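Local structure of major pollen allergen Jun a 1 (Juniperus ashei, 1PXZ) at residues P83-G88 / H146-D151; P106-R111 / H119-H124; N266-P271 / A307-S312; N243-D246 / A252-G255. The protein has low pectate lyase activity, cleaving alpha-1,4-galacturonan by elimination with calcium as cofactor, and is the major allergen of Ashe juniper (cedar) pollen. One frame throughout, in Å; residues are numbered along the deposited sequence.

Interaction 1: P83-G88 / H146-D151; sequences PLYVAG and HAQDGD
Pro83 and Gln148 meet through a single methylene pair, CG of the proline ring against CG of the glutamine at 4.0 Å. Their side chains cross at about a right angle, which keeps the touch local: the segments bury 89 Å² in all, and no hydrogen bond joins them. The torsions of Gln148 explain which of its atoms arrives. With chi1 at -49°, CG lies beside the backbone N and opposite the carbonyl carbon, which sends it toward the proline; a second bend, chi2 -69°, then folds the chain so that CD passes by the phenol end of Tyr85. There Tyr85 OH and Gln148 CD stand 4.4 Å apart, a loose approach. The ring of Tyr85 is turned nearly square to its CA-CB-CG plane (chi2 -87°), and it is the length of the side chain that brings OH to the glutamine.

Beyond Gln148 the chain bends tightly at Gly150, the centre of an inverse gamma turn, whose Asp151 N to Asp149 O bond of 2.9 Å is weak. Asp149 is a probable calcium ligand by similarity; the side chain of Gln148 is about 8 Å from those of Asp173 and Asp177, the other presumed ligands, and Gly150 N bonds to Asp173 OD2.

Pro83 closes an experimentally mapped IgE-binding region and also leans on Phe109. Strand 84-85 is the outermost strand of its parallel sheet, pairing with strand 108-111 while Leu84 packs on helix 58-63; the loop 146-151 runs from strand 141-145 toward strand 153-156, and Gln148 N is bonded to Ser129 OG.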
loop_
_atom_site.group_PDB
_atom_site.type_symbol
_atom_site.label_atom_id
_atom_site.label_comp_id
_atom_site.label_asym_id
_atom_site.label_seq_id
_atom_site.Cartn_x
_atom_site.Cartn_y
_atom_site.Cartn_z
ATOM N N PRO A 83 -0.080 12.805 13.729
ATOM C CA PRO A 83 0.445 11.811 12.771
ATOM C C PRO A 83 1.519 10.937 13.411
ATOM O O PRO A 83 2.358 11.416 14.171
ATOM C CB PRO A 83 1.073 12.706 11.697
ATOM C CG PRO A 83 0.224 13.943 11.723
ATOM C CD PRO A 83 -0.042 14.178 13.199
ATOM N N LEU A 84 1.485 9.635 13.182
ATOM C CA LEU A 84 2.508 8.762 13.737
ATOM C C LEU A 84 3.585 8.553 12.684
ATOM O O LEU A 84 3.286 7.896 11.683
ATOM C CB LEU A 84 1.906 7.423 14.123
ATOM C CG LEU A 84 2.895 6.313 14.483
ATOM C CD1 LEU A 84 3.885 6.780 15.538
ATOM C CD2 LEU A 84 2.137 5.078 14.953
ATOM N N TYR A 85 4.763 9.106 12.932
ATOM C CA TYR A 85 5.903 8.840 12.066
ATOM C C TYR A 85 6.584 7.550 12.504
ATOM O O TYR A 85 6.947 7.403 13.674
ATOM C CB TYR A 85 6.867 10.024 12.123
ATOM C CG TYR A 85 6.303 11.151 11.294
ATOM C CD1 TYR A 85 6.571 11.194 9.933
ATOM C CD2 TYR A 85 5.520 12.126 11.890
ATOM C CE1 TYR A 85 6.064 12.214 9.154
ATOM C CE2 TYR A 85 5.012 13.147 11.106
ATOM C CZ TYR A 85 5.286 13.182 9.757
ATOM O OH TYR A 85 4.778 14.203 8.981
ATOM N N VAL A 86 6.723 6.629 11.565
ATOM C CA VAL A 86 7.274 5.307 11.813
ATOM C C VAL A 86 8.733 5.282 11.350
ATOM O O VAL A 86 9.029 5.522 10.167
ATOM C CB VAL A 86 6.495 4.183 11.107
ATOM C CG1 VAL A 86 7.170 2.832 11.378
ATOM C CG2 VAL A 86 5.034 4.095 11.535
ATOM N N ALA A 87 9.675 5.003 12.231
ATOM C CA ALA A 87 11.094 4.997 11.883
ATOM C C ALA A 87 11.456 3.858 10.948
ATOM O O ALA A 87 10.700 2.916 10.684
ATOM C CB ALA A 87 11.889 4.935 13.196
ATOM N N GLY A 88 12.671 3.844 10.398
ATOM C CA GLY A 88 13.020 2.711 9.527
ATOM C C GLY A 88 13.328 1.455 10.329
ATOM O O GLY A 88 13.463 1.546 11.558
ATOM N N HIS A 146 3.277 20.053 9.791
ATOM C CA HIS A 146 2.109 20.816 9.328
ATOM C C HIS A 146 0.847 19.965 9.385
ATOM O O HIS A 146 0.914 18.750 9.585
ATOM C CB HIS A 146 2.351 21.334 7.914
ATOM C CG HIS A 146 2.425 20.304 6.830
ATOM N ND1 HIS A 146 3.590 19.678 6.447
ATOM C CD2 HIS A 146 1.476 19.788 6.011
ATOM C CE1 HIS A 146 3.368 18.824 5.465
ATOM N NE2 HIS A 146 2.077 18.870 5.180
ATOM N N ALA A 147 -0.314 20.586 9.194
ATOM C CA ALA A 147 -1.562 19.844 9.062
ATOM C C ALA A 147 -1.502 18.825 7.933
ATOM O O ALA A 147 -1.133 19.182 6.810
ATOM C CB ALA A 147 -2.706 20.823 8.813
ATOM N N GLN A 148 -1.867 17.563 8.162
ATOM C CA GLN A 148 -1.732 16.589 7.076
ATOM C C GLN A 148 -3.072 16.008 6.627
ATOM O O GLN A 148 -4.004 15.890 7.403
ATOM C CB GLN A 148 -0.870 15.392 7.484
ATOM C CG GLN A 148 0.453 15.706 8.145
ATOM C CD GLN A 148 1.421 16.327 7.155
ATOM O OE1 GLN A 148 1.937 17.413 7.412
ATOM N NE2 GLN A 148 1.635 15.612 6.057
ATOM N N ASP A 149 -3.150 15.588 5.360
ATOM C CA ASP A 149 -4.341 14.901 4.868
ATOM C C ASP A 149 -4.643 13.657 5.702
ATOM O O ASP A 149 -3.740 13.038 6.255
ATOM C CB ASP A 149 -4.158 14.488 3.407
ATOM C CG ASP A 149 -4.441 15.600 2.416
ATOM O OD1 ASP A 149 -4.598 16.767 2.834
ATOM O OD2 ASP A 149 -4.510 15.292 1.203
ATOM N N GLY A 150 -5.905 13.284 5.768
ATOM C CA GLY A 150 -6.384 12.081 6.411
ATOM C C GLY A 150 -6.186 10.833 5.565
ATOM O O GLY A 150 -7.149 10.159 5.194
ATOM N N ASP A 151 -4.928 10.534 5.266
ATOM C CA ASP A 151 -4.554 9.337 4.534
ATOM C C ASP A 151 -4.274 8.204 5.505
ATOM O O ASP A 151 -3.722 8.452 6.583
ATOM C CB ASP A 151 -3.298 9.552 3.685
ATOM C CG ASP A 151 -3.444 10.631 2.630
ATOM O OD1 ASP A 151 -4.558 10.813 2.109
ATOM O OD2 ASP A 151 -2.445 11.316 2.327
#

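Interaction 2: P106-R111 / H119-H124; sequences PCLFMR and HSLHIH
Leu108, Leu121 and Ile123 supply the hydrocarbon part of this contact, methyl against methyl. CD1 of Leu108 touches Ile123 CD1 at 3.8 Å and Leu121 CD1 at 4.1 Å, and the Leu108 side chain crosses both obliquely, so one branch of one leucine serves two partners. Ile123 divides its work between its two branches: CG1, beside the backbone N (chi1 -48°), carries CD1 to Leu108, whereas CG2, on the far side from that N, is turned to Cys107.

These residues line the interior of the parallel beta-helix. The strands 108-111 and 122-124 belong to different faces of the coil, strand 114-119 runs between them along the chain, and their side chains fill the space enclosed; Leu118 adds to the packing on Leu108, as Leu168 of the next turn does on Ile123. The nearest CA atoms, those of Cys107 and Ile123, are 7.7 Å apart, and no hydrogen bond spans the contact.

Sulfur makes the second kind of contact. Cys107 SG rests on Ile123 CG2 at 3.7 Å. Cys107 CB is 4.1 Å from Ile123 CG2, and the sulfur is covalently committed to Cys126, two residues past the segment 119-124.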
loop_
_atom_site.group_PDB
_atom_site.type_symbol
_atom_site.label_atom_id
_atom_site.label_comp_id
_atom_site.label_asym_id
_atom_site.label_seq_id
_atom_site.Cartn_x
_atom_site.Cartn_y
_atom_site.Cartn_z
ATOM N N PRO A 106 -5.433 11.039 13.096
ATOM C CA PRO A 106 -4.481 10.838 12.007
ATOM C C PRO A 106 -3.891 9.426 12.081
ATOM O O PRO A 106 -4.048 8.744 13.082
ATOM C CB PRO A 106 -3.383 11.874 12.244
ATOM C CG PRO A 106 -3.553 12.328 13.648
ATOM C CD PRO A 106 -4.950 12.016 14.093
ATOM N N CYS A 107 -3.227 9.005 10.996
ATOM C CA CYS A 107 -2.765 7.620 10.916
ATOM C C CYS A 107 -1.272 7.536 10.674
ATOM O O CYS A 107 -0.521 8.234 11.383
ATOM C CB CYS A 107 -3.627 6.892 9.859
ATOM S SG CYS A 107 -5.340 6.733 10.486
ATOM N N LEU A 108 -0.813 6.731 9.727
ATOM C CA LEU A 108 0.592 6.346 9.646
ATOM C C LEU A 108 1.364 7.071 8.549
ATOM O O LEU A 108 0.884 7.220 7.418
ATOM C CB LEU A 108 0.746 4.843 9.366
ATOM C CG LEU A 108 0.051 3.913 10.378
ATOM C CD1 LEU A 108 0.235 2.462 9.966
ATOM C CD2 LEU A 108 0.563 4.191 11.783
ATOM N N PHE A 109 2.560 7.500 8.944
ATOM C CA PHE A 109 3.409 8.328 8.111
ATOM C C PHE A 109 4.830 7.779 8.106
ATOM O O PHE A 109 5.361 7.360 9.123
ATOM C CB PHE A 109 3.432 9.789 8.601
ATOM C CG PHE A 109 2.115 10.526 8.402
ATOM C CD1 PHE A 109 1.015 10.270 9.210
ATOM C CD2 PHE A 109 1.991 11.473 7.401
ATOM C CE1 PHE A 109 -0.205 10.906 9.045
ATOM C CE2 PHE A 109 0.780 12.119 7.217
ATOM C CZ PHE A 109 -0.297 11.846 8.032
ATOM N N MET A 110 5.442 7.792 6.929
ATOM C CA MET A 110 6.852 7.418 6.819
ATOM C C MET A 110 7.559 8.471 5.972
ATOM O O MET A 110 7.082 8.790 4.868
ATOM C CB MET A 110 6.997 6.029 6.202
ATOM C CG MET A 110 6.591 4.894 7.150
ATOM S SD MET A 110 5.983 3.498 6.186
ATOM C CE MET A 110 4.342 4.126 5.760
ATOM N N ARG A 111 8.659 9.019 6.486
ATOM C CA ARG A 111 9.320 10.075 5.705
ATOM C C ARG A 111 10.831 9.894 5.774
ATOM O O ARG A 111 11.429 9.857 6.847
ATOM C CB ARG A 111 8.915 11.462 6.191
ATOM C CG ARG A 111 9.590 12.591 5.426
ATOM C CD ARG A 111 9.942 13.728 6.377
ATOM N NE ARG A 111 8.765 14.272 7.033
ATOM C CZ ARG A 111 8.742 14.910 8.196
ATOM N NH1 ARG A 111 9.869 15.104 8.868
ATOM N NH2 ARG A 111 7.590 15.358 8.684
ATOM N N HIS A 119 1.732 -4.738 8.413
ATOM C CA HIS A 119 1.039 -5.966 8.094
ATOM C C HIS A 119 -0.100 -6.278 9.066
ATOM O O HIS A 119 0.086 -6.175 10.279
ATOM C CB HIS A 119 2.073 -7.080 8.138
ATOM C CG HIS A 119 1.583 -8.483 8.074
ATOM N ND1 HIS A 119 1.346 -9.130 6.874
ATOM C CD2 HIS A 119 1.321 -9.386 9.050
ATOM C CE1 HIS A 119 0.932 -10.375 7.128
ATOM N NE2 HIS A 119 0.904 -10.549 8.442
ATOM N N SER A 120 -1.214 -6.670 8.495
ATOM C CA SER A 120 -2.405 -7.173 9.178
ATOM C C SER A 120 -3.002 -6.190 10.177
ATOM O O SER A 120 -3.429 -6.551 11.286
ATOM C CB SER A 120 -2.067 -8.524 9.819
ATOM O OG SER A 120 -3.249 -9.229 10.152
ATOM N N LEU A 121 -3.076 -4.944 9.731
ATOM C CA LEU A 121 -3.734 -3.874 10.464
ATOM C C LEU A 121 -5.069 -3.492 9.831
ATOM O O LEU A 121 -5.266 -3.516 8.612
ATOM C CB LEU A 121 -2.878 -2.605 10.499
ATOM C CG LEU A 121 -1.437 -2.770 10.977
ATOM C CD1 LEU A 121 -0.641 -1.489 10.781
ATOM C CD2 LEU A 121 -1.462 -3.242 12.436
ATOM N N HIS A 122 -5.998 -3.091 10.705
ATOM C CA HIS A 122 -7.189 -2.412 10.187
ATOM C C HIS A 122 -6.959 -0.905 10.255
ATOM O O HIS A 122 -6.624 -0.422 11.354
ATOM C CB HIS A 122 -8.414 -2.723 11.018
ATOM C CG HIS A 122 -8.775 -4.158 11.193
ATOM N ND1 HIS A 122 -9.783 -4.726 10.429
ATOM C CD2 HIS A 122 -8.318 -5.125 12.027
ATOM C CE1 HIS A 122 -9.919 -5.995 10.783
ATOM N NE2 HIS A 122 -9.049 -6.266 11.744
ATOM N N ILE A 123 -7.112 -0.139 9.198
ATOM C CA ILE A 123 -6.991 1.320 9.336
ATOM C C ILE A 123 -8.218 1.939 8.691
ATOM O O ILE A 123 -8.472 1.663 7.522
ATOM C CB ILE A 123 -5.709 1.895 8.724
ATOM C CG1 ILE A 123 -4.463 1.120 9.140
ATOM C CG2 ILE A 123 -5.578 3.374 9.051
ATOM C CD1 ILE A 123 -3.162 1.552 8.498
ATOM N N HIS A 124 -8.970 2.727 9.451
ATOM C CA HIS A 124 -10.144 3.377 8.878
ATOM C C HIS A 124 -10.514 4.610 9.694
ATOM O O HIS A 124 -10.085 4.692 10.847
ATOM C CB HIS A 124 -11.313 2.395 8.840
ATOM C CG HIS A 124 -11.568 1.789 10.180
ATOM N ND1 HIS A 124 -12.192 2.516 11.176
ATOM C CD2 HIS A 124 -11.303 0.570 10.699
ATOM C CE1 HIS A 124 -12.303 1.765 12.255
ATOM N NE2 HIS A 124 -11.770 0.588 11.990
#

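Interaction 3: N266-P271 / A307-S312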
loop_
_atom_site.group_PDB
_atom_site.type_symbol
_atom_site.label_atom_id
_atom_site.label_comp_id
_atom_site.label_asym_id
_atom_site.label_seq_id
_atom_site.Cartn_x
_atom_site.Cartn_y
_atom_site.Cartn_z
ATOM N N ASN A 266 -5.126 -9.350 -13.808
ATOM C CA ASN A 266 -6.161 -8.762 -12.951
ATOM C C ASN A 266 -7.545 -9.243 -13.356
ATOM O O ASN A 266 -7.711 -9.689 -14.498
ATOM C CB ASN A 266 -6.082 -7.233 -13.050
ATOM C CG ASN A 266 -4.749 -6.740 -12.512
ATOM O OD1 ASN A 266 -4.475 -6.957 -11.324
ATOM N ND2 ASN A 266 -3.949 -6.099 -13.346
ATOM N N SER A 267 -8.526 -9.147 -12.468
ATOM C CA SER A 267 -9.905 -9.460 -12.856
ATOM C C SER A 267 -10.745 -8.210 -12.592
ATOM O O SER A 267 -10.786 -7.696 -11.467
ATOM C CB SER A 267 -10.434 -10.665 -12.100
ATOM O OG SER A 267 -11.826 -10.871 -12.355
ATOM N N PHE A 268 -11.386 -7.694 -13.641
ATOM C CA PHE A 268 -12.094 -6.426 -13.539
ATOM C C PHE A 268 -13.586 -6.664 -13.771
ATOM O O PHE A 268 -13.939 -7.146 -14.854
ATOM C CB PHE A 268 -11.569 -5.423 -14.561
ATOM C CG PHE A 268 -10.096 -5.065 -14.573
ATOM C CD1 PHE A 268 -9.561 -4.182 -13.637
ATOM C CD2 PHE A 268 -9.239 -5.613 -15.528
ATOM C CE1 PHE A 268 -8.206 -3.873 -13.687
ATOM C CE2 PHE A 268 -7.890 -5.298 -15.581
ATOM C CZ PHE A 268 -7.362 -4.403 -14.655
ATOM N N THR A 269 -14.422 -6.344 -12.798
ATOM C CA THR A 269 -15.881 -6.418 -12.962
ATOM C C THR A 269 -16.435 -5.012 -13.070
ATOM O O THR A 269 -16.398 -4.230 -12.112
ATOM C CB THR A 269 -16.518 -7.194 -11.794
ATOM O OG1 THR A 269 -15.999 -8.527 -11.797
ATOM C CG2 THR A 269 -18.030 -7.263 -11.977
ATOM N N ALA A 270 -16.933 -4.591 -14.226
ATOM C CA ALA A 270 -17.407 -3.230 -14.461
ATOM C C ALA A 270 -18.756 -2.945 -13.804
ATOM O O ALA A 270 -19.553 -3.863 -13.599
ATOM C CB ALA A 270 -17.557 -2.907 -15.961
ATOM N N PRO A 271 -19.002 -1.675 -13.476
ATOM C CA PRO A 271 -20.344 -1.277 -13.026
ATOM C C PRO A 271 -21.306 -1.413 -14.207
ATOM O O PRO A 271 -20.873 -1.714 -15.322
ATOM C CB PRO A 271 -20.241 0.192 -12.668
ATOM C CG PRO A 271 -18.833 0.584 -12.868
ATOM C CD PRO A 271 -18.070 -0.552 -13.496
ATOM N N ALA A 307 -16.435 -4.774 -18.924
ATOM C CA ALA A 307 -15.197 -4.046 -18.657
ATOM C C ALA A 307 -14.221 -4.141 -19.825
ATOM O O ALA A 307 -14.146 -5.206 -20.439
ATOM C CB ALA A 307 -14.519 -4.640 -17.419
ATOM N N TYR A 308 -13.459 -3.084 -20.077
ATOM C CA TYR A 308 -12.359 -3.184 -21.027
ATOM C C TYR A 308 -11.227 -2.238 -20.654
ATOM O O TYR A 308 -11.428 -1.214 -19.983
ATOM C CB TYR A 308 -12.847 -2.878 -22.463
ATOM C CG TYR A 308 -13.493 -1.517 -22.602
ATOM C CD1 TYR A 308 -14.868 -1.362 -22.386
ATOM C CD2 TYR A 308 -12.748 -0.409 -22.938
ATOM C CE1 TYR A 308 -15.406 -0.099 -22.521
ATOM C CE2 TYR A 308 -13.291 0.856 -23.081
ATOM C CZ TYR A 308 -14.640 0.990 -22.861
ATOM O OH TYR A 308 -15.203 2.241 -22.983
ATOM N N PHE A 309 -10.034 -2.606 -21.117
ATOM C CA PHE A 309 -8.810 -1.846 -20.856
ATOM C C PHE A 309 -8.315 -1.256 -22.164
ATOM O O PHE A 309 -8.132 -2.003 -23.124
ATOM C CB PHE A 309 -7.782 -2.794 -20.249
ATOM C CG PHE A 309 -6.475 -2.235 -19.736
ATOM C CD1 PHE A 309 -5.491 -1.713 -20.551
ATOM C CD2 PHE A 309 -6.251 -2.268 -18.360
ATOM C CE1 PHE A 309 -4.304 -1.212 -20.052
ATOM C CE2 PHE A 309 -5.068 -1.773 -17.846
ATOM C CZ PHE A 309 -4.088 -1.257 -18.675
ATOM N N VAL A 310 -8.070 0.041 -22.211
ATOM C CA VAL A 310 -7.529 0.639 -23.439
ATOM C C VAL A 310 -6.011 0.696 -23.298
ATOM O O VAL A 310 -5.447 1.475 -22.525
ATOM C CB VAL A 310 -8.147 2.014 -23.673
ATOM C CG1 VAL A 310 -7.511 2.694 -24.875
ATOM C CG2 VAL A 310 -9.654 1.879 -23.895
ATOM N N SER A 311 -5.369 -0.186 -24.051
ATOM C CA SER A 311 -3.917 -0.322 -24.066
ATOM C C SER A 311 -3.223 0.735 -24.905
ATOM O O SER A 311 -3.831 1.313 -25.821
ATOM C CB SER A 311 -3.569 -1.703 -24.673
ATOM O OG SER A 311 -3.550 -2.621 -23.590
ATOM N N SER A 312 -1.953 0.987 -24.619
ATOM C CA SER A 312 -1.135 1.844 -25.490
ATOM C C SER A 312 0.314 1.360 -25.393
ATOM O O SER A 312 0.741 0.833 -24.356
ATOM C CB SER A 312 -1.271 3.329 -25.178
ATOM O OG SER A 312 -1.038 3.631 -23.808
#
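CZ of Phe268 comes up to the edge of the Phe309 ring, near its plane, and lies 4.4 Å from Phe309 CD2. The planes of the two rings are inclined by about 44°, so the pair is neither a parallel stack nor a T-shaped one. Phe268 also meets the ring of Tyr245, at about 35° between planes.

The first segment carries strand 267-269 of the right-handed parallel beta-helix, which pairs with strand 244-245 on one flank and strand 302-304 on the other. The chain leaves strand 302-304 for the loop holding 307-312, which returns to pack Ala307 and Phe309 against the segment 266-271; Phe309 also touches Ser263 of strand 260-264 and Phe303 of strand 302-304.

Ala307 makes the closest approach. Its CB sits 3.6 Å from Phe268 O and 3.8 Å from Ala270 CB, while Ala270 CB is 3.7 Å from Ala307 N. Two side chains this short let the backbones draw together, with 4.8 Å between the CA atoms of Ala270 and Ala307. Phe268 CB adds a looser touch on Ala307 CB at 4.2 Å.

Interaction 4: N243-D246 / A252-G255; sequences NNYD and AIGG
Tyr245 and Ala252 mark the nearest approach of the two backbones, 8.0 Å between CA atoms, too far for main-chain pairing; no hydrogen bond crosses the contact. Strand 244-245 pairs through its backbone with strand 267-269 and belongs to one face of the parallel beta-helix, whereas strand 253-256 belongs to another, so the contact spans the inside of a coil. Gly255, with phi 167°, adopts an extended backbone that would press a CB against the preceding carbonyl oxygen and thus calls for glycine.

The Tyr245 side chain bridges the gap. Ala252 CB approaches its ring obliquely, 4.0 Å from both Tyr245 CD2 and Tyr245 CE2. Farther along, Tyr245 OH passes 3.9 Å from both Ile253 CG1 and Ile253 CD1. The tyrosine and isoleucine side chains cross at about a right angle. Ile253 reaches the phenol with its longer branch, since CG1 lies beside the backbone N (chi1 -63°) and CD1 extends it.

Tyr245 also stacks on Phe222 of the adjacent strand 221-222. Its hydroxyl has a hydrogen bond to the backbone O of Met230, the residue that follows Arg229, predicted to be catalytic, in the chain. The contact therefore combines an apolar ring-to-methyl fit with a polar end whose need is met by a carbonyl outside both segments, allowing a tyrosine to sit buried among hydrocarbon groups.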
loop_
_atom_site.group_PDB
_atom_site.type_symbol
_atom_site.label_atom_id
_atom_site.label_comp_id
_atom_site.label_asym_id
_atom_site.label_seq_id
_atom_site.Cartn_x
_atom_site.Cartn_y
_atom_site.Cartn_z
ATOM N N ASN A 243 -4.682 -8.779 -9.070
ATOM C CA ASN A 243 -5.617 -8.149 -8.138
ATOM C C ASN A 243 -7.058 -8.405 -8.572
ATOM O O ASN A 243 -7.282 -8.668 -9.750
ATOM C CB ASN A 243 -5.392 -6.643 -8.092
ATOM C CG ASN A 243 -3.948 -6.225 -7.897
ATOM O OD1 ASN A 243 -3.186 -5.941 -8.826
ATOM N ND2 ASN A 243 -3.586 -6.168 -6.621
ATOM N N ASN A 244 -8.017 -8.305 -7.660
ATOM C CA ASN A 244 -9.434 -8.546 -7.965
ATOM C C ASN A 244 -10.234 -7.271 -7.808
ATOM O O ASN A 244 -10.187 -6.634 -6.744
ATOM C CB ASN A 244 -9.941 -9.643 -7.026
ATOM C CG ASN A 244 -11.242 -10.280 -7.447
ATOM O OD1 ASN A 244 -11.540 -10.392 -8.638
ATOM N ND2 ASN A 244 -12.055 -10.717 -6.491
ATOM N N TYR A 245 -10.974 -6.832 -8.827
ATOM C CA TYR A 245 -11.663 -5.560 -8.765
ATOM C C TYR A 245 -13.188 -5.754 -8.808
ATOM O O TYR A 245 -13.695 -6.300 -9.785
ATOM C CB TYR A 245 -11.276 -4.621 -9.914
ATOM C CG TYR A 245 -9.865 -4.085 -9.946
ATOM C CD1 TYR A 245 -8.836 -4.945 -10.369
ATOM C CD2 TYR A 245 -9.542 -2.788 -9.585
ATOM C CE1 TYR A 245 -7.536 -4.479 -10.412
ATOM C CE2 TYR A 245 -8.236 -2.304 -9.630
ATOM C CZ TYR A 245 -7.249 -3.186 -10.049
ATOM O OH TYR A 245 -5.935 -2.760 -10.101
ATOM N N ASP A 246 -13.876 -5.286 -7.778
ATOM C CA ASP A 246 -15.311 -5.058 -7.769
ATOM C C ASP A 246 -15.643 -3.812 -8.582
ATOM O O ASP A 246 -14.742 -3.058 -8.909
ATOM C CB ASP A 246 -15.833 -4.835 -6.340
ATOM C CG ASP A 246 -15.801 -6.100 -5.512
ATOM O OD1 ASP A 246 -16.295 -7.150 -6.005
ATOM O OD2 ASP A 246 -15.296 -6.074 -4.359
ATOM N N ALA A 252 -10.836 2.417 -12.792
ATOM C CA ALA A 252 -10.026 1.593 -11.894
ATOM C C ALA A 252 -8.562 2.001 -11.885
ATOM O O ALA A 252 -7.993 2.218 -10.818
ATOM C CB ALA A 252 -10.118 0.115 -12.243
ATOM N N ILE A 253 -7.963 2.033 -13.064
ATOM C CA ILE A 253 -6.529 2.313 -13.170
ATOM C C ILE A 253 -6.322 3.584 -13.963
ATOM O O ILE A 253 -6.908 3.740 -15.040
ATOM C CB ILE A 253 -5.807 1.135 -13.840
ATOM C CG1 ILE A 253 -5.920 -0.136 -12.997
ATOM C CG2 ILE A 253 -4.347 1.459 -14.132
ATOM C CD1 ILE A 253 -5.406 -1.371 -13.689
ATOM N N GLY A 254 -5.510 4.519 -13.465
ATOM C CA GLY A 254 -5.388 5.736 -14.296
ATOM C C GLY A 254 -4.088 6.449 -13.983
ATOM O O GLY A 254 -3.251 5.957 -13.215
ATOM N N GLY A 255 -3.914 7.638 -14.552
ATOM C CA GLY A 255 -2.626 8.289 -14.295
ATOM C C GLY A 255 -2.411 9.459 -15.237
ATOM O O GLY A 255 -3.205 9.706 -16.155
#

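Two pairs of neighbours lie on opposite sides of the chain's centre. Interactions 1 and 2, with centres 9 Å apart, share a sheet: Leu84 O probably bonds to Phe109 N and Val86 N to Phe109 O, each at 2.9 Å, and interaction 2 is nested in the loop closed by interaction 1. Interactions 3 and 4, centres 8 Å apart, join through a probable bond between Tyr245 N and Ser267 O at 2.8 Å. Along the beta-helix, the centres of interactions 2 and 4 are about 21 Å apart. Interaction 1 holds Asp149 of the presumed calcium site, whereas the side chain of Ile253 in interaction 4 lies about 9 Å from that of the predicted catalytic Arg229; interaction 3 is remote from both.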